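Local coordinates for universal stress protein (Pseudomonas aeruginosa UCBPP-PA14, PDB 7MQ5) that is of unknown function but belongs to the universal stress protein family, many of whose relatives bind ATP and help bacteria survive stress, at residues Q18-A23 with I94-P99; K136-V141 with Q234-V239; I175-S180 with G223-L228. One frame throughout, in Å; residues are numbered along the deposited sequence.

Contact 1 of 3, residues Q18-A23 with I94-P99; sequences QLEGLA and IKQHFP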
ATOM      1  N   GLN A  18      15.459  10.560  11.682  1.00 20.31           N
ATOM      2  CA  GLN A  18      15.321   9.131  12.076  1.00 18.21           C
ATOM      3  C   GLN A  18      16.587   8.367  11.656  1.00 19.88           C
ATOM      4  O   GLN A  18      17.309   8.848  10.771  1.00 24.52           O
ATOM      5  CB  GLN A  18      14.049   8.557  11.446  1.00 20.06           C
ATOM      6  CG  GLN A  18      12.759   9.189  11.966  1.00 21.93           C
ATOM      7  CD  GLN A  18      12.377   8.743  13.361  1.00 27.45           C
ATOM      8  OE1 GLN A  18      12.988   7.852  13.948  1.00 28.79           O
ATOM      9  NE2 GLN A  18      11.325   9.344  13.898  1.00 32.05           N
ATOM     10  N   LEU A  19      16.830   7.193  12.243  1.00 19.15           N
ATOM     11  CA  LEU A  19      18.048   6.399  11.914  1.00 20.83           C
ATOM     12  C   LEU A  19      17.787   5.360  10.825  1.00 23.60           C
ATOM     13  O   LEU A  19      18.741   4.638  10.452  1.00 31.07           O
ATOM     14  CB  LEU A  19      18.592   5.738  13.179  1.00 21.36           C
ATOM     15  CG  LEU A  19      19.084   6.704  14.251  1.00 21.27           C
ATOM     16  CD1 LEU A  19      19.898   5.943  15.280  1.00 25.21           C
ATOM     17  CD2 LEU A  19      19.916   7.832  13.650  1.00 21.77           C
ATOM     18  N   GLU A  20      16.530   5.234  10.400  0.50 20.61           N
ATOM     19  CA  GLU A  20      16.194   4.348   9.261  0.50 20.79           C
ATOM     20  C   GLU A  20      15.702   5.232   8.116  0.50 19.38           C
ATOM     21  O   GLU A  20      15.254   6.372   8.382  0.50 19.50           O
ATOM     22  CB  GLU A  20      15.146   3.297   9.636  0.50 19.46           C
ATOM     23  CG  GLU A  20      15.668   2.220  10.581  0.50 20.36           C
ATOM     24  CD  GLU A  20      14.693   1.072  10.780  0.50 20.89           C
ATOM     25  OE1 GLU A  20      13.480   1.314  10.646  0.50 21.07           O
ATOM     26  OE2 GLU A  20      15.147  -0.067  11.026  0.50 22.19           O
ATOM     27  N   GLY A  21      15.881   4.747   6.894  1.00 18.43           N
ATOM     28  CA  GLY A  21      15.399   5.437   5.690  1.00 15.50           C
ATOM     29  C   GLY A  21      14.732   4.426   4.794  1.00 14.08           C
ATOM     30  O   GLY A  21      15.141   4.303   3.638  1.00 14.02           O
ATOM     31  N   LEU A  22      13.713   3.739   5.305  1.00 12.80           N
ATOM     32  CA  LEU A  22      13.136   2.647   4.482  1.00 13.32           C
ATOM     33  C   LEU A  22      12.319   3.212   3.322  1.00 11.42           C
ATOM     34  O   LEU A  22      12.192   2.490   2.332  1.00 12.07           O
ATOM     35  CB  LEU A  22      12.319   1.664   5.332  1.00 14.83           C
ATOM     36  CG  LEU A  22      13.084   0.463   5.905  1.00 17.38           C
ATOM     37  CD1 LEU A  22      13.679  -0.410   4.809  1.00 20.96           C
ATOM     38  CD2 LEU A  22      14.174   0.899   6.846  1.00 19.94           C
ATOM     39  N   ALA A  23      11.735   4.410   3.440  1.00 11.01           N
ATOM     40  CA  ALA A  23      10.937   4.911   2.288  1.00 10.52           C
ATOM     41  C   ALA A  23      11.822   4.996   1.039  1.00 10.53           C
ATOM     42  O   ALA A  23      11.431   4.504  -0.034  1.00 10.62           O
ATOM     43  CB  ALA A  23      10.289   6.233   2.609  1.00 10.84           C
ATOM     44  N   ILE A  94       5.240   6.864  -0.836  1.00  8.26           N
ATOM     45  CA  ILE A  94       5.930   5.924   0.081  1.00  8.30           C
ATOM     46  C   ILE A  94       6.291   6.704   1.342  1.00  8.51           C
ATOM     47  O   ILE A  94       6.976   7.748   1.258  1.00  9.46           O
ATOM     48  CB  ILE A  94       7.169   5.275  -0.544  1.00  9.24           C
ATOM     49  CG1 ILE A  94       6.844   4.615  -1.886  1.00  9.36           C
ATOM     50  CG2 ILE A  94       7.796   4.302   0.450  1.00  9.86           C
ATOM     51  CD1 ILE A  94       8.042   3.953  -2.536  1.00 10.76           C
ATOM     52  N   LYS A  95       5.828   6.196   2.487  1.00  8.93           N
ATOM     53  CA  LYS A  95       6.147   6.831   3.779  1.00  9.94           C
ATOM     54  C   LYS A  95       6.444   5.743   4.808  1.00 10.11           C
ATOM     55  O   LYS A  95       5.706   4.739   4.872  1.00 11.20           O
ATOM     56  CB  LYS A  95       4.989   7.706   4.253  1.00 12.23           C
ATOM     57  CG  LYS A  95       5.320   8.421   5.547  1.00 14.31           C
ATOM     58  CD  LYS A  95       4.298   9.403   6.043  1.00 17.87           C
ATOM     59  CE  LYS A  95       4.702   9.989   7.388  1.00 20.64           C
ATOM     60  NZ  LYS A  95       4.750   8.958   8.462  1.00 23.37           N
ATOM     61  N   GLN A  96       7.469   5.964   5.615  1.00 10.81           N
ATOM     62  CA  GLN A  96       7.783   5.010   6.693  1.00 10.95           C
ATOM     63  C   GLN A  96       6.940   5.317   7.930  1.00 11.49           C
ATOM     64  O   GLN A  96       6.766   6.490   8.307  1.00 12.60           O
ATOM     65  CB  GLN A  96       9.272   5.058   7.028  1.00 12.73           C
ATOM     66  CG  GLN A  96       9.648   4.125   8.167  1.00 13.15           C
ATOM     67  CD  GLN A  96      11.131   3.872   8.306  1.00 14.54           C
ATOM     68  OE1 GLN A  96      11.974   4.447   7.610  1.00 15.15           O
ATOM     69  NE2 GLN A  96      11.457   2.994   9.236  1.00 17.17           N
ATOM     70  N   HIS A  97       6.453   4.252   8.544  1.00 11.19           N
ATOM     71  CA  HIS A  97       5.694   4.319   9.808  1.00 12.42           C
ATOM     72  C   HIS A  97       6.649   4.447  10.990  1.00 13.42           C
ATOM     73  O   HIS A  97       7.582   3.629  11.097  1.00 14.35           O
ATOM     74  CB  HIS A  97       4.864   3.049   9.953  1.00 13.11           C
ATOM     75  CG  HIS A  97       4.280   2.864  11.305  1.00 14.01           C
ATOM     76  ND1 HIS A  97       4.555   1.754  12.072  1.00 15.84           N
ATOM     77  CD2 HIS A  97       3.439   3.637  12.016  1.00 15.75           C
ATOM     78  CE1 HIS A  97       3.896   1.848  13.211  1.00 15.14           C
ATOM     79  NE2 HIS A  97       3.197   2.997  13.199  1.00 17.42           N
ATOM     80  N   PHE A  98       6.414   5.464  11.819  1.00 15.39           N
ATOM     81  CA  PHE A  98       7.154   5.673  13.092  1.00 16.96           C
ATOM     82  C   PHE A  98       6.110   5.753  14.202  1.00 18.79           C
ATOM     83  O   PHE A  98       5.380   6.735  14.292  1.00 22.27           O
ATOM     84  CB  PHE A  98       8.050   6.914  13.027  1.00 19.18           C
ATOM     85  CG  PHE A  98       9.167   6.822  12.021  1.00 18.36           C
ATOM     86  CD1 PHE A  98      10.319   6.103  12.298  1.00 19.02           C
ATOM     87  CD2 PHE A  98       9.069   7.449  10.791  1.00 17.54           C
ATOM     88  CE1 PHE A  98      11.336   5.996  11.363  1.00 20.58           C
ATOM     89  CE2 PHE A  98      10.091   7.355   9.862  1.00 19.07           C
ATOM     90  CZ  PHE A  98      11.220   6.622  10.146  1.00 20.61           C
ATOM     91  N   PRO A  99       5.934   4.690  15.017  1.00 19.86           N
ATOM     92  CA  PRO A  99       4.909   4.690  16.061  1.00 21.23           C
ATOM     93  C   PRO A  99       5.167   5.703  17.183  1.00 22.70           C
ATOM     94  O   PRO A  99       6.320   5.967  17.497  1.00 25.49           O
ATOM     95  CB  PRO A  99       4.959   3.267  16.633  1.00 21.59           C
ATOM     96  CG  PRO A  99       6.355   2.788  16.311  1.00 22.55           C
ATOM     97  CD  PRO A  99       6.692   3.429  14.980  1.00 20.37           C
TER
HETATM   98  O   HOH W   1      11.857   6.573   5.720  1.00 14.11           O
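Q18 lays its side chain over one face of the F98 ring. Bent at chi2 (-74°), the chain brings its amide nearly parallel to the ring, the planes only 13° apart. CG makes the CH-pi contact, 3.7 Å from the ring centroid, while CD lies over the CD1-CE1 edge, NE2 over CD1 and CG, and OE1 beyond the rim of the ring. E20 comes next, crossing Q96 at about a right angle. Q96 NE2 donates to E20 OE1 at 3.0 Å, on the anti side and somewhat out of the carboxylate plane; the bond is bent and, as E20 has two conformations, doubtful as a permanent link. G21 then holds the N-cap position of helix 22-34. The strand order here is Rossmann-like, consistent with a second universal-stress-protein-like half: the loop after strand 9-13 meets the end of its parallel neighbour, strand 92-96. At L22 the backbone N donates to Q96 OE1 at 3.0 Å, from above the carbonyl plane rather than on a lone pair, and CB packs against the same oxygen. With CG anti to the Q96 backbone N (chi1 178°), the extended glutamine reaches the helix start. Q96 OE1 has a second partner, a water 2.8 Å away that accepts from A23 N, so one amide oxygen takes the L22 N-H directly and the A23 N-H through the water. A23 turns CB onto the strand, 3.8 Å from I94 CG2 and 4.1 Å from Q96 N. I94 also packs on L124 and T126 of strand 123-126.

Contact 2 of 3, residues K136-V141 with Q234-V239; sequences KILAAV and QKLDAV
A Schellman motif ends helix 225-236 here, and the chain turns at once into strand 240-244, which runs parallel to strand 136-141 in the sheet. D237 takes a positive phi (54°) to make that turn, and its N bonds back to Q234 O. Two residues later V239 N donates to K136 O at 2.9 Å, in a nearly straight bond running almost along the C=O axis. The same oxygen lies 3.4 Å from A238 CA in a CA-H...O contact. This grip immediately precedes the parallel pairing of L138 with V240 and V242. On the side facing the helix, L138 points at the helix end: its CB meets A238 CB at 4.1 Å and its CD1 touches L236 CD1 at 4.0 Å, the two leucines crossing at about a right angle. On the other side of the strand I137 starts out away from the turn, but chi2 near -55° swings CD1 back to 4.0 Å from V239 CG1. That methyl sits between the V239 backbone N and carbonyl carbon, which leaves it beside K136 O as well. K136 runs across L236 with an extended chain, CD 3.4 Å from L236 O. Two waters bridge the outer side: one accepts from K136 N and donates to D237 O, while another donates to L236 O at 2.7 Å and has a weak link to K136 NZ. R130 pairs with the D237 carboxylate and also reaches A238 O. The chemistry thus divides: apolar groups meet on the inner side, while the backbone polar atoms of the turn are met by K136 O, waters and R130.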
ATOM      1  N   LYS A 136       8.093 -12.775   0.921  1.00 13.17           N
ATOM      2  CA  LYS A 136       6.725 -13.210   0.544  1.00 12.06           C
ATOM      3  C   LYS A 136       5.806 -11.989   0.496  1.00 11.17           C
ATOM      4  O   LYS A 136       5.807 -11.176   1.440  1.00 11.13           O
ATOM      5  CB  LYS A 136       6.217 -14.277   1.512  1.00 13.96           C
ATOM      6  CG  LYS A 136       7.063 -15.544   1.497  1.00 16.77           C
ATOM      7  CD  LYS A 136       6.480 -16.677   2.295  1.00 20.80           C
ATOM      8  CE  LYS A 136       7.375 -17.900   2.295  1.00 28.10           C
ATOM      9  NZ  LYS A 136       6.869 -18.959   3.198  1.00 36.55           N
ATOM     10  N   ILE A 137       5.060 -11.879  -0.593  1.00 10.87           N
ATOM     11  CA  ILE A 137       4.089 -10.782  -0.835  1.00 10.70           C
ATOM     12  C   ILE A 137       2.691 -11.373  -0.657  1.00 10.82           C
ATOM     13  O   ILE A 137       2.398 -12.388  -1.301  1.00 12.81           O
ATOM     14  CB  ILE A 137       4.269 -10.209  -2.254  1.00 10.83           C
ATOM     15  CG1 ILE A 137       5.743  -9.965  -2.605  1.00 12.15           C
ATOM     16  CG2 ILE A 137       3.396  -8.968  -2.447  1.00 10.98           C
ATOM     17  CD1 ILE A 137       6.492  -9.081  -1.634  1.00 12.57           C
ATOM     18  N   LEU A 138       1.871 -10.735   0.169  1.00  9.68           N
ATOM     19  CA  LEU A 138       0.515 -11.239   0.454  1.00  9.75           C
ATOM     20  C   LEU A 138      -0.531 -10.278  -0.105  1.00  9.28           C
ATOM     21  O   LEU A 138      -0.481  -9.099   0.214  1.00 10.93           O
ATOM     22  CB  LEU A 138       0.338 -11.392   1.966  1.00 10.30           C
ATOM     23  CG  LEU A 138      -1.025 -11.906   2.413  1.00 10.66           C
ATOM     24  CD1 LEU A 138      -1.310 -13.302   1.861  1.00 11.26           C
ATOM     25  CD2 LEU A 138      -1.091 -11.886   3.926  1.00 12.25           C
ATOM     26  N   ALA A 139      -1.441 -10.791  -0.921  1.00 10.27           N
ATOM     27  CA  ALA A 139      -2.586 -10.009  -1.441  1.00 10.28           C
ATOM     28  C   ALA A 139      -3.837 -10.414  -0.660  1.00 10.50           C
ATOM     29  O   ALA A 139      -4.083 -11.621  -0.532  1.00 11.99           O
ATOM     30  CB  ALA A 139      -2.762 -10.268  -2.917  1.00 11.37           C
ATOM     31  N   ALA A 140      -4.623  -9.448  -0.185  1.00  9.93           N
ATOM     32  CA  ALA A 140      -5.868  -9.736   0.558  1.00 11.59           C
ATOM     33  C   ALA A 140      -7.076  -9.440  -0.334  1.00 12.14           C
ATOM     34  O   ALA A 140      -7.229  -8.303  -0.788  1.00 13.36           O
ATOM     35  CB  ALA A 140      -5.924  -8.924   1.830  1.00 13.05           C
ATOM     36  N   VAL A 141      -7.904 -10.452  -0.571  1.00 14.16           N
ATOM     37  CA  VAL A 141      -9.139 -10.304  -1.383  1.00 16.35           C
ATOM     38  C   VAL A 141     -10.294 -11.032  -0.677  1.00 19.99           C
ATOM     39  O   VAL A 141     -10.097 -11.577   0.437  1.00 19.40           O
ATOM     40  CB  VAL A 141      -8.899 -10.865  -2.795  1.00 19.25           C
ATOM     41  CG1 VAL A 141      -7.766 -10.141  -3.512  1.00 18.97           C
ATOM     42  CG2 VAL A 141      -8.648 -12.367  -2.747  1.00 21.41           C
ATOM     43  N   GLN A 234       1.409 -13.113   9.361  1.00 11.30           N
ATOM     44  CA  GLN A 234       2.379 -13.518  10.403  1.00 12.48           C
ATOM     45  C   GLN A 234       2.910 -14.930  10.101  1.00 12.28           C
ATOM     46  O   GLN A 234       4.129 -15.157  10.196  1.00 14.56           O
ATOM     47  CB  GLN A 234       1.716 -13.469  11.779  1.00 13.94           C
ATOM     48  CG  GLN A 234       2.687 -13.759  12.907  1.00 17.50           C
ATOM     49  CD  GLN A 234       3.732 -12.686  13.057  1.00 21.71           C
ATOM     50  OE1 GLN A 234       4.930 -12.955  12.999  1.00 29.10           O
ATOM     51  NE2 GLN A 234       3.277 -11.450  13.197  1.00 25.25           N
ATOM     52  N   LYS A 235       2.027 -15.852   9.722  1.00 12.58           N
ATOM     53  CA  LYS A 235       2.448 -17.253   9.456  1.00 14.10           C
ATOM     54  C   LYS A 235       3.430 -17.296   8.277  1.00 13.69           C
ATOM     55  O   LYS A 235       4.400 -18.065   8.334  1.00 15.38           O
ATOM     56  CB  LYS A 235       1.214 -18.126   9.201  1.00 16.61           C
ATOM     57  CG  LYS A 235       1.510 -19.593   8.911  1.00 20.84           C
ATOM     58  CD  LYS A 235       2.220 -20.327  10.033  1.00 24.44           C
ATOM     59  CE  LYS A 235       2.537 -21.767   9.688  1.00 31.56           C
ATOM     60  NZ  LYS A 235       3.125 -22.475  10.844  1.00 36.91           N
ATOM     61  N   LEU A 236       3.198 -16.483   7.251  1.00 12.88           N
ATOM     62  CA  LEU A 236       4.084 -16.429   6.055  1.00 13.61           C
ATOM     63  C   LEU A 236       5.295 -15.522   6.306  1.00 13.91           C
ATOM     64  O   LEU A 236       6.179 -15.473   5.438  1.00 16.21           O
ATOM     65  CB  LEU A 236       3.303 -15.860   4.867  1.00 13.69           C
ATOM     66  CG  LEU A 236       2.167 -16.719   4.328  1.00 15.67           C
ATOM     67  CD1 LEU A 236       1.389 -15.960   3.261  1.00 16.68           C
ATOM     68  CD2 LEU A 236       2.685 -18.039   3.773  1.00 18.75           C
ATOM     69  N   ASP A 237       5.299 -14.780   7.415  1.00 13.76           N
ATOM     70  CA  ASP A 237       6.338 -13.736   7.635  1.00 14.74           C
ATOM     71  C   ASP A 237       6.330 -12.806   6.405  1.00 13.02           C
ATOM     72  O   ASP A 237       7.413 -12.421   5.922  1.00 14.08           O
ATOM     73  CB  ASP A 237       7.717 -14.340   7.913  1.00 16.96           C
ATOM     74  CG  ASP A 237       8.706 -13.379   8.553  1.00 22.34           C
ATOM     75  OD1 ASP A 237       8.263 -12.365   9.126  1.00 24.60           O
ATOM     76  OD2 ASP A 237       9.917 -13.674   8.500  1.00 28.81           O
ATOM     77  N   ALA A 238       5.135 -12.437   5.920  1.00 11.97           N
ATOM     78  CA  ALA A 238       5.041 -11.579   4.717  1.00 11.38           C
ATOM     79  C   ALA A 238       5.805 -10.273   4.954  1.00 10.86           C
ATOM     80  O   ALA A 238       5.710  -9.699   6.064  1.00 12.10           O
ATOM     81  CB  ALA A 238       3.596 -11.294   4.392  1.00 11.51           C
ATOM     82  N   VAL A 239       6.467  -9.784   3.913  1.00 10.89           N
ATOM     83  CA  VAL A 239       7.225  -8.505   4.002  1.00 11.17           C
ATOM     84  C   VAL A 239       6.370  -7.357   3.443  1.00 10.11           C
ATOM     85  O   VAL A 239       6.593  -6.205   3.857  1.00 10.73           O
ATOM     86  CB  VAL A 239       8.594  -8.653   3.324  1.00 13.22           C
ATOM     87  CG1 VAL A 239       8.506  -8.832   1.818  1.00 12.59           C
ATOM     88  CG2 VAL A 239       9.515  -7.513   3.705  1.00 15.08           C
TER
HETATM   89  O   HOH W   2       8.956 -12.448   3.617  1.00 17.14           O
HETATM   90  O   HOH W   3       8.425 -16.989   5.178  1.00 42.68           O

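Contact 3 of 3, residues I175-S180 with G223-L228; sequences ISAHPS and GPADVL
A177 and G223 belong to chain pieces that meet as strand 171-178 runs out and helix 225-236 begins. The backbones come close twice, with CA atoms 4.9 Å apart at A177 and A225 and 5.0 Å apart at P179 and G223. Between these points G223 N donates to H178 O at 3.1 Å, the donor tilted 31° from the carbonyl plane. This bond prolongs the pairing of strand 171-178 with edge strand 218-222, in which H178 already bonds with E221. G223 has phi 143° and psi -173°, a conformation suited to glycine, since a CB would jam against the preceding carbonyl and against P224 CD. P224 then takes the N-cap position, and its O accepts from both V227 N and L228 N as the helix gets under way. The side-chain contact centres on A177. Its CB points at the first turn, 3.6 Å from A225 CA and 3.7 Å from A225 CB, the two methyl groups in close contact. L228 closes over the same methyl: its CB lies 3.8 Å away, and CD1 reaches it too, though L228 has two conformations, which leaves that touch doubtful. I175, deeper along the strand, nears L228 O with CG1 at 4.3 Å and also packs on I229 and T232 of the same helix. At the outer end S180 OG rests near G223 CA. H178 turns the other way, its ND1 bonded to D142. The two segments lie at the start of a beta-alpha-beta crossover: from edge strand 218-222, helix 225-236 passes back over the sheet to strand 240-244, as in Rossmann-like universal stress protein domains.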
ATOM      1  N   ILE A 175      -4.677 -14.258   0.483  1.00 12.33           N
ATOM      2  CA  ILE A 175      -5.590 -14.618   1.606  1.00 13.14           C
ATOM      3  C   ILE A 175      -6.987 -14.130   1.224  1.00 13.77           C
ATOM      4  O   ILE A 175      -7.157 -12.939   0.882  1.00 14.55           O
ATOM      5  CB  ILE A 175      -5.130 -14.071   2.978  1.00 14.35           C
ATOM      6  CG1 ILE A 175      -6.131 -14.380   4.106  1.00 16.27           C
ATOM      7  CG2 ILE A 175      -4.849 -12.585   2.911  1.00 13.73           C
ATOM      8  CD1 ILE A 175      -6.427 -15.836   4.322  1.00 17.97           C
ATOM      9  N   SER A 176      -7.924 -15.067   1.225  1.00 14.42           N
ATOM     10  CA  SER A 176      -9.354 -14.767   1.011  1.00 15.96           C
ATOM     11  C   SER A 176     -10.068 -15.086   2.315  1.00 17.63           C
ATOM     12  O   SER A 176     -10.064 -16.255   2.715  1.00 20.23           O
ATOM     13  CB  SER A 176      -9.941 -15.549  -0.132  1.00 17.83           C
ATOM     14  OG  SER A 176     -11.309 -15.215  -0.314  1.00 22.24           O
ATOM     15  N   ALA A 177     -10.588 -14.061   2.970  1.00 19.71           N
ATOM     16  CA  ALA A 177     -11.304 -14.240   4.246  1.00 22.72           C
ATOM     17  C   ALA A 177     -12.766 -13.918   3.984  1.00 29.15           C
ATOM     18  O   ALA A 177     -13.080 -12.757   3.644  1.00 30.51           O
ATOM     19  CB  ALA A 177     -10.700 -13.373   5.319  1.00 23.69           C
ATOM     20  N   HIS A 178     -13.595 -14.951   4.071  1.00 28.30           N
ATOM     21  CA  HIS A 178     -15.052 -14.858   3.819  1.00 33.35           C
ATOM     22  C   HIS A 178     -15.783 -15.027   5.149  1.00 33.36           C
ATOM     23  O   HIS A 178     -15.460 -15.935   5.913  1.00 35.92           O
ATOM     24  CB  HIS A 178     -15.430 -15.909   2.766  1.00 34.96           C
ATOM     25  CG  HIS A 178     -16.817 -15.778   2.248  1.00 40.73           C
ATOM     26  ND1 HIS A 178     -17.159 -14.827   1.308  1.00 44.32           N
ATOM     27  CD2 HIS A 178     -17.937 -16.486   2.506  1.00 43.88           C
ATOM     28  CE1 HIS A 178     -18.442 -14.942   1.024  1.00 47.55           C
ATOM     29  NE2 HIS A 178     -18.940 -15.955   1.746  1.00 50.69           N
ATOM     30  N   PRO A 179     -16.741 -14.136   5.502  1.00 38.51           N
ATOM     31  CA  PRO A 179     -17.480 -14.264   6.758  1.00 40.39           C
ATOM     32  C   PRO A 179     -18.160 -15.633   6.911  1.00 49.28           C
ATOM     33  O   PRO A 179     -18.605 -16.184   5.914  1.00 48.39           O
ATOM     34  CB  PRO A 179     -18.543 -13.155   6.681  1.00 41.51           C
ATOM     35  CG  PRO A 179     -17.948 -12.131   5.733  1.00 41.01           C
ATOM     36  CD  PRO A 179     -17.127 -12.934   4.744  1.00 41.45           C
ATOM     37  N   SER A 180     -18.223 -16.137   8.149  1.00 50.21           N
ATOM     38  CA  SER A 180     -18.866 -17.446   8.443  1.00 52.46           C
ATOM     39  C   SER A 180     -20.354 -17.375   8.107  1.00 57.85           C
ATOM     40  O   SER A 180     -21.024 -16.421   8.494  1.00 63.97           O
ATOM     41  CB  SER A 180     -18.657 -17.833   9.883  1.00 57.02           C
ATOM     42  OG  SER A 180     -17.275 -17.883  10.202  1.00 54.12           O
ATOM     43  N   GLY A 223     -13.997 -16.814   8.466  1.00 23.91           N
ATOM     44  CA  GLY A 223     -13.880 -16.113   9.750  1.00 23.40           C
ATOM     45  C   GLY A 223     -13.704 -14.623   9.525  1.00 22.42           C
ATOM     46  O   GLY A 223     -13.769 -14.151   8.392  1.00 25.98           O
ATOM     47  N   PRO A 224     -13.436 -13.856  10.598  1.00 20.15           N
ATOM     48  CA  PRO A 224     -13.302 -12.404  10.485  1.00 21.48           C
ATOM     49  C   PRO A 224     -12.049 -11.990   9.685  1.00 18.96           C
ATOM     50  O   PRO A 224     -10.964 -12.371  10.058  1.00 18.20           O
ATOM     51  CB  PRO A 224     -13.233 -11.930  11.949  1.00 25.10           C
ATOM     52  CG  PRO A 224     -13.580 -13.140  12.801  1.00 25.77           C
ATOM     53  CD  PRO A 224     -13.244 -14.353  11.966  1.00 22.36           C
ATOM     54  N   ALA A 225     -12.220 -11.226   8.601  1.00 17.99           N
ATOM     55  CA  ALA A 225     -11.064 -10.810   7.762  1.00 16.17           C
ATOM     56  C   ALA A 225     -10.070  -9.978   8.580  1.00 13.75           C
ATOM     57  O   ALA A 225      -8.848 -10.065   8.318  1.00 13.54           O
ATOM     58  CB  ALA A 225     -11.540 -10.039   6.554  1.00 17.50           C
ATOM     59  N   ASP A 226     -10.574  -9.219   9.548  1.00 13.78           N
ATOM     60  CA  ASP A 226      -9.706  -8.345  10.380  1.00 13.67           C
ATOM     61  C   ASP A 226      -8.729  -9.192  11.209  1.00 13.43           C
ATOM     62  O   ASP A 226      -7.713  -8.648  11.664  1.00 14.88           O
ATOM     63  CB  ASP A 226     -10.519  -7.408  11.278  1.00 15.83           C
ATOM     64  CG  ASP A 226     -11.388  -8.107  12.310  1.00 23.21           C
ATOM     65  OD1 ASP A 226     -11.996  -9.121  11.963  1.00 29.73           O
ATOM     66  OD2 ASP A 226     -11.456  -7.614  13.454  1.00 33.99           O
ATOM     67  N   VAL A 227      -9.018 -10.470  11.477  0.50 13.66           N
ATOM     68  CA  VAL A 227      -7.993 -11.277  12.216  0.50 13.45           C
ATOM     69  C   VAL A 227      -7.352 -12.280  11.247  0.50 12.30           C
ATOM     70  O   VAL A 227      -6.173 -12.635  11.451  0.50 12.93           O
ATOM     71  CB  VAL A 227      -8.567 -11.984  13.461  0.50 14.93           C
ATOM     72  CG1 VAL A 227      -9.191 -10.982  14.417  0.50 15.88           C
ATOM     73  CG2 VAL A 227      -9.562 -13.078  13.098  0.50 16.42           C
ATOM     74  N   LEU A 228      -8.067 -12.681  10.199  0.50 11.87           N
ATOM     75  CA  LEU A 228      -7.493 -13.708   9.289  0.50 11.98           C
ATOM     76  C   LEU A 228      -6.354 -13.123   8.448  0.50 11.48           C
ATOM     77  O   LEU A 228      -5.351 -13.835   8.250  0.50 11.68           O
ATOM     78  CB  LEU A 228      -8.600 -14.280   8.402  0.50 13.17           C
ATOM     79  CG  LEU A 228      -9.636 -15.134   9.129  0.50 15.25           C
ATOM     80  CD1 LEU A 228     -10.718 -15.608   8.175  0.50 18.68           C
ATOM     81  CD2 LEU A 228      -8.979 -16.317   9.820  0.50 15.95           C
TER

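Overall arrangement
All three contacts reach the same mixed sheet, but contact 1 lies in the first half of the chain and contacts 2 and 3 in the second. The latter two share helix 225-236, contact 3 at its beginning and contact 2 at its end, and touch directly: strands 136-141 and 171-178 are neighbours, with I175 facing L138 and A140. Contact 2 is the most buried and mainly apolar, fringed by water; contacts 1 and 3 are partly buried and reach the surface. Contact 1 relies on a glutamine amide at a helix start and an amide-on-ring stack, contact 3 on a backbone bond from a glycine and small alanines. Contacts 1 and 3 lie about 29 Å apart between centres.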